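Long-range contacts in succinate dehydrogenase subunit A (Mycolicibacterium smegmatis, PDB 7D6V), which probably oxidises succinate to fumarate with its bound FAD, as the flavoprotein subunit of a membrane-anchored succinate:quinone oxidoreductase of the respiratory chain: residues 237-242 with 582-587; 543-548 with 592-597. All blocks are in the same frame, centred on the assembly; numbering follows the deposited sequence.

Contact 1 of 2, residues 237-242 with 582-587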
loop_
_atom_site.group_PDB
_atom_site.type_symbol
_atom_site.label_atom_id
_atom_site.label_comp_id
_atom_site.label_asym_id
_atom_site.label_seq_id
_atom_site.Cartn_x
_atom_site.Cartn_y
_atom_site.Cartn_z
ATOM N N GLY A 237 -30.327 -16.836 9.291
ATOM C CA GLY A 237 -31.358 -17.654 8.687
ATOM C C GLY A 237 -31.308 -17.702 7.178
ATOM O O GLY A 237 -32.215 -18.241 6.538
ATOM N N SER A 238 -30.255 -17.142 6.597
ATOM C CA SER A 238 -30.069 -17.192 5.155
ATOM C C SER A 238 -29.385 -18.505 4.786
ATOM O O SER A 238 -29.233 -19.413 5.608
ATOM C CB SER A 238 -29.281 -15.978 4.679
ATOM O OG SER A 238 -29.861 -14.782 5.160
ATOM N N ALA A 239 -28.958 -18.616 3.536
ATOM C CA ALA A 239 -28.419 -19.855 3.007
ATOM C C ALA A 239 -27.116 -19.583 2.272
ATOM O O ALA A 239 -26.851 -18.466 1.823
ATOM C CB ALA A 239 -29.422 -20.530 2.075
ATOM N N LEU A 240 -26.305 -20.627 2.157
ATOM C CA LEU A 240 -25.025 -20.571 1.471
ATOM C C LEU A 240 -25.043 -21.542 0.299
ATOM O O LEU A 240 -25.668 -22.603 0.367
ATOM C CB LEU A 240 -23.875 -20.913 2.425
ATOM C CG LEU A 240 -23.119 -19.779 3.122
ATOM C CD1 LEU A 240 -24.061 -18.825 3.819
ATOM C CD2 LEU A 240 -22.142 -20.362 4.119
ATOM N N ILE A 241 -24.363 -21.169 -0.783
ATOM C CA ILE A 241 -24.289 -22.000 -1.976
ATOM C C ILE A 241 -22.835 -22.130 -2.401
ATOM O O ILE A 241 -21.998 -21.279 -2.101
ATOM C CB ILE A 241 -25.127 -21.442 -3.146
ATOM C CG1 ILE A 241 -24.714 -20.007 -3.467
ATOM C CG2 ILE A 241 -26.594 -21.493 -2.822
ATOM C CD1 ILE A 241 -25.190 -19.534 -4.814
ATOM N N ASN A 242 -22.550 -23.221 -3.113
ATOM C CA ASN A 242 -21.261 -23.439 -3.771
ATOM C C ASN A 242 -20.091 -23.364 -2.798
ATOM O O ASN A 242 -19.005 -22.910 -3.158
ATOM C CB ASN A 242 -21.055 -22.446 -4.917
ATOM C CG ASN A 242 -22.066 -22.617 -6.021
ATOM O OD1 ASN A 242 -22.741 -23.640 -6.105
ATOM N ND2 ASN A 242 -22.182 -21.613 -6.875
ATOM N N VAL A 582 -27.375 -26.289 -1.518
ATOM C CA VAL A 582 -27.489 -25.159 -0.596
ATOM C C VAL A 582 -27.343 -25.608 0.856
ATOM O O VAL A 582 -27.903 -26.629 1.265
ATOM C CB VAL A 582 -28.845 -24.464 -0.816
ATOM C CG1 VAL A 582 -29.039 -23.351 0.169
ATOM C CG2 VAL A 582 -28.953 -23.950 -2.230
ATOM N N CYS A 583 -26.618 -24.823 1.656
ATOM C CA CYS A 583 -26.380 -25.113 3.067
ATOM C C CYS A 583 -27.277 -24.268 3.968
ATOM O O CYS A 583 -27.508 -23.086 3.698
ATOM C CB CYS A 583 -24.916 -24.854 3.433
ATOM S SG CYS A 583 -23.711 -25.681 2.382
ATOM N N ARG A 584 -27.765 -24.872 5.055
ATOM C CA ARG A 584 -28.626 -24.175 6.005
ATOM C C ARG A 584 -28.346 -24.674 7.417
ATOM O O ARG A 584 -27.756 -25.735 7.614
ATOM C CB ARG A 584 -30.109 -24.365 5.675
ATOM C CG ARG A 584 -30.699 -23.296 4.783
ATOM C CD ARG A 584 -32.037 -23.743 4.237
ATOM N NE ARG A 584 -32.350 -23.110 2.961
ATOM C CZ ARG A 584 -32.705 -23.777 1.868
ATOM N NH1 ARG A 584 -32.787 -25.098 1.895
ATOM N NH2 ARG A 584 -32.973 -23.123 0.748
ATOM N N VAL A 585 -28.791 -23.891 8.404
ATOM C CA VAL A 585 -28.613 -24.204 9.821
ATOM C C VAL A 585 -29.802 -25.007 10.328
ATOM O O VAL A 585 -30.958 -24.685 10.031
ATOM C CB VAL A 585 -28.429 -22.915 10.645
ATOM C CG1 VAL A 585 -28.741 -23.164 12.106
ATOM C CG2 VAL A 585 -27.025 -22.402 10.504
ATOM N N SER A 586 -29.520 -26.055 11.108
ATOM C CA SER A 586 -30.560 -26.894 11.701
ATOM C C SER A 586 -30.859 -26.520 13.150
ATOM O O SER A 586 -31.994 -26.155 13.470
ATOM C CB SER A 586 -30.158 -28.369 11.601
ATOM O OG SER A 586 -30.212 -28.808 10.259
ATOM N N GLY A 587 -29.877 -26.604 14.032
ATOM C CA GLY A 587 -30.072 -26.181 15.409
ATOM C C GLY A 587 -29.207 -26.917 16.421
ATOM O O GLY A 587 -28.882 -28.091 16.284
#
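Leu240 and Cys583 face each other as an antiparallel hydrogen-bonded pair. The amide N of Cys583 gives its hydrogen to Leu240 O at 2.7 Å, and the bond is nearly straight (171°). The return bond, from Leu240 N to Cys583 O, is 3.1 Å long and almost as straight (167°). Both carbonyls also meet a CA-H group: Val582 CA lies 3.3 Å from Leu240 O, and Ala239 CA lies 3.4 Å from Cys583 O.

The side chains of the pair leave on one side of the two backbones, with Leu240 CB 4.2 Å from Cys583 CB. Ala239, Ile241, Val582 and Arg584 lie on the other side. There Val582 uses both methyls. CG1 stands opposite its own backbone N (chi1 176°) and meets Ala239 CB at 3.4 Å. CG2 lies 3.5 Å from Ile241 CG2, where the two side chains run side by side in the same direction. The extended Arg584 side chain passes alongside Ala239, with NE 4.0 Å from Ala239 CB. Val582 CG1 also sits over one face of the guanidinium, offset toward its rim.

Further out, Ala239 and Ile241 make backbone bonds to Glu395 and Gly393 of strand 383-395. Val582 and Arg584 make backbone hydrogen bonds to Val597 and Val595 of strand 594-597. Leu240 packs on His230 of helix 230-236 and on Ile394. The short strand 240-241 therefore has a beta partner on each edge. The contact is a single antiparallel beta bridge that joins a sheet of the FAD-binding region to a two-stranded beta hairpin of the C-terminal flavoprotein region.

Contact 2 of 2, residues 543-548 with 592-597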
loop_
_atom_site.group_PDB
_atom_site.type_symbol
_atom_site.label_atom_id
_atom_site.label_comp_id
_atom_site.label_asym_id
_atom_site.label_seq_id
_atom_site.Cartn_x
_atom_site.Cartn_y
_atom_site.Cartn_z
ATOM N N MET A 543 -15.400 -19.756 12.034
ATOM C CA MET A 543 -14.522 -20.611 11.243
ATOM C C MET A 543 -14.975 -22.066 11.289
ATOM O O MET A 543 -14.966 -22.756 10.265
ATOM C CB MET A 543 -13.078 -20.470 11.719
ATOM C CG MET A 543 -12.323 -19.357 11.020
ATOM S SD MET A 543 -10.566 -19.311 11.397
ATOM C CE MET A 543 -10.568 -18.375 12.920
ATOM N N LEU A 544 -15.390 -22.544 12.464
ATOM C CA LEU A 544 -15.857 -23.922 12.585
ATOM C C LEU A 544 -17.130 -24.152 11.781
ATOM O O LEU A 544 -17.264 -25.177 11.099
ATOM C CB LEU A 544 -16.081 -24.273 14.054
ATOM C CG LEU A 544 -14.836 -24.471 14.921
ATOM C CD1 LEU A 544 -15.209 -24.521 16.393
ATOM C CD2 LEU A 544 -14.091 -25.727 14.516
ATOM N N LEU A 545 -18.074 -23.210 11.844
ATOM C CA LEU A 545 -19.311 -23.355 11.080
ATOM C C LEU A 545 -19.032 -23.395 9.579
ATOM O O LEU A 545 -19.560 -24.249 8.852
ATOM C CB LEU A 545 -20.266 -22.215 11.430
ATOM C CG LEU A 545 -21.712 -22.333 10.956
ATOM C CD1 LEU A 545 -22.344 -23.568 11.540
ATOM C CD2 LEU A 545 -22.500 -21.099 11.340
ATOM N N VAL A 546 -18.179 -22.485 9.102
ATOM C CA VAL A 546 -17.877 -22.436 7.676
ATOM C C VAL A 546 -17.131 -23.692 7.239
ATOM O O VAL A 546 -17.366 -24.217 6.145
ATOM C CB VAL A 546 -17.091 -21.155 7.346
ATOM C CG1 VAL A 546 -16.518 -21.222 5.945
ATOM C CG2 VAL A 546 -17.991 -19.942 7.489
ATOM N N SER A 547 -16.226 -24.197 8.083
ATOM C CA SER A 547 -15.509 -25.421 7.749
ATOM C C SER A 547 -16.456 -26.608 7.642
ATOM O O SER A 547 -16.323 -27.435 6.733
ATOM C CB SER A 547 -14.424 -25.693 8.788
ATOM O OG SER A 547 -13.590 -24.563 8.953
ATOM N N GLU A 548 -17.417 -26.712 8.564
ATOM C CA GLU A 548 -18.401 -27.786 8.466
ATOM C C GLU A 548 -19.194 -27.687 7.169
ATOM O O GLU A 548 -19.424 -28.700 6.491
ATOM C CB GLU A 548 -19.340 -27.754 9.671
ATOM C CG GLU A 548 -20.132 -29.035 9.878
ATOM C CD GLU A 548 -21.138 -28.923 11.008
ATOM O OE1 GLU A 548 -22.080 -29.742 11.054
ATOM O OE2 GLU A 548 -20.990 -28.015 11.855
ATOM N N VAL A 592 -23.754 -24.303 15.596
ATOM C CA VAL A 592 -24.912 -25.029 15.087
ATOM C C VAL A 592 -24.502 -26.038 14.019
ATOM O O VAL A 592 -23.455 -25.874 13.379
ATOM C CB VAL A 592 -25.959 -24.041 14.555
ATOM C CG1 VAL A 592 -26.445 -23.155 15.676
ATOM C CG2 VAL A 592 -25.338 -23.180 13.493
ATOM N N PRO A 593 -25.272 -27.103 13.816
ATOM C CA PRO A 593 -25.019 -28.015 12.701
ATOM C C PRO A 593 -25.773 -27.597 11.446
ATOM O O PRO A 593 -26.773 -26.880 11.492
ATOM C CB PRO A 593 -25.533 -29.363 13.226
ATOM C CG PRO A 593 -26.550 -29.020 14.246
ATOM C CD PRO A 593 -26.314 -27.608 14.720
ATOM N N ASP A 594 -25.266 -28.067 10.310
ATOM C CA ASP A 594 -25.773 -27.668 9.008
ATOM C C ASP A 594 -26.339 -28.860 8.252
ATOM O O ASP A 594 -25.892 -29.997 8.417
ATOM C CB ASP A 594 -24.678 -27.011 8.169
ATOM C CG ASP A 594 -23.945 -25.929 8.921
ATOM O OD1 ASP A 594 -22.931 -26.244 9.579
ATOM O OD2 ASP A 594 -24.379 -24.760 8.855
ATOM N N VAL A 595 -27.336 -28.575 7.421
ATOM C CA VAL A 595 -27.897 -29.527 6.474
ATOM C C VAL A 595 -27.709 -28.958 5.077
ATOM O O VAL A 595 -27.994 -27.777 4.842
ATOM C CB VAL A 595 -29.384 -29.809 6.762
ATOM C CG1 VAL A 595 -30.067 -30.382 5.536
ATOM C CG2 VAL A 595 -29.514 -30.766 7.920
ATOM N N THR A 596 -27.207 -29.783 4.165
ATOM C CA THR A 596 -26.999 -29.396 2.778
ATOM C C THR A 596 -28.010 -30.121 1.898
ATOM O O THR A 596 -28.155 -31.343 1.991
ATOM C CB THR A 596 -25.569 -29.708 2.334
ATOM O OG1 THR A 596 -24.654 -29.280 3.348
ATOM C CG2 THR A 596 -25.241 -28.958 1.072
ATOM N N VAL A 597 -28.703 -29.363 1.053
ATOM C CA VAL A 597 -29.789 -29.861 0.221
ATOM C C VAL A 597 -29.402 -29.617 -1.239
ATOM O O VAL A 597 -28.412 -28.955 -1.534
ATOM C CB VAL A 597 -31.134 -29.190 0.574
ATOM C CG1 VAL A 597 -32.320 -29.940 -0.026
ATOM C CG2 VAL A 597 -31.288 -29.075 2.082
#
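Glu548 and Leu545, one turn apart on helix 532-556, meet residues 592-594 where the chain enters strand 594-597. From CB outward, Glu548 crosses the Asp594 side chain at an angle. Its CB is 3.9 Å from Asp594 OD1, and CG stays at a similar distance. CG lies opposite the backbone N (chi1 -163°) and the chain is extended beyond it, which carries the carboxylate out from the helix to the strand backbone. CD, like OE2, lies 3.5 Å from Asp594 OD1. There the two oxygens part. OE1 turns to the backbone where the strand begins, 3.7 Å from Asp594 N and close to Pro593 CA. OE2 also comes close to Val592 O.

Glu548 OE2, Asp594 OD1 and Val592 O are all acceptors, so this close approach is not a hydrogen bond. The two carboxylate planes are turned 77° apart. Lys516 of helix 502-518 forms a salt bridge with Glu548 OE2 and probably offsets part of the negative charge, while Lys552, a turn further along helix 532-556, bonds to Asp594 O and makes a weak, long ion pair with Glu548 OE1.

Leu545 packs its CD1 on Val592, 3.6 Å from CG2, and against the oxygens Val592 O and Asp594 OD1. The Leu545 and Val592 side chains cross at a slant.

Helix 230-236 borders the Leu545 side, with Ala231 and Leu234 on Leu545 and Leu234 also on Asp594. Away from the strand, Ser547 packs on helices 481-495 and 502-518. Helix 532-556 thus lies between those two helices and the hairpin formed by strands 582-585 and 594-597.

In the fold
Both contacts are largely buried, their centres about 8 Å apart, and they meet in one beta hairpin. Contact 1 holds strand 582-585, contact 2 the start of strand 594-597, and backbone bonds such as Arg584 O to Val595 N join the two strands. Contact 1 links strands across the two family regions and depends on main-chain bonds, with small apolar groups beside them and one exposed arginine, Arg584, alongside. Contact 2 stays within the C-terminal region. It sets a helix against the hairpin through side chains, with two acidic groups and lysines from outside the segments. Helix 230-236 packs against both.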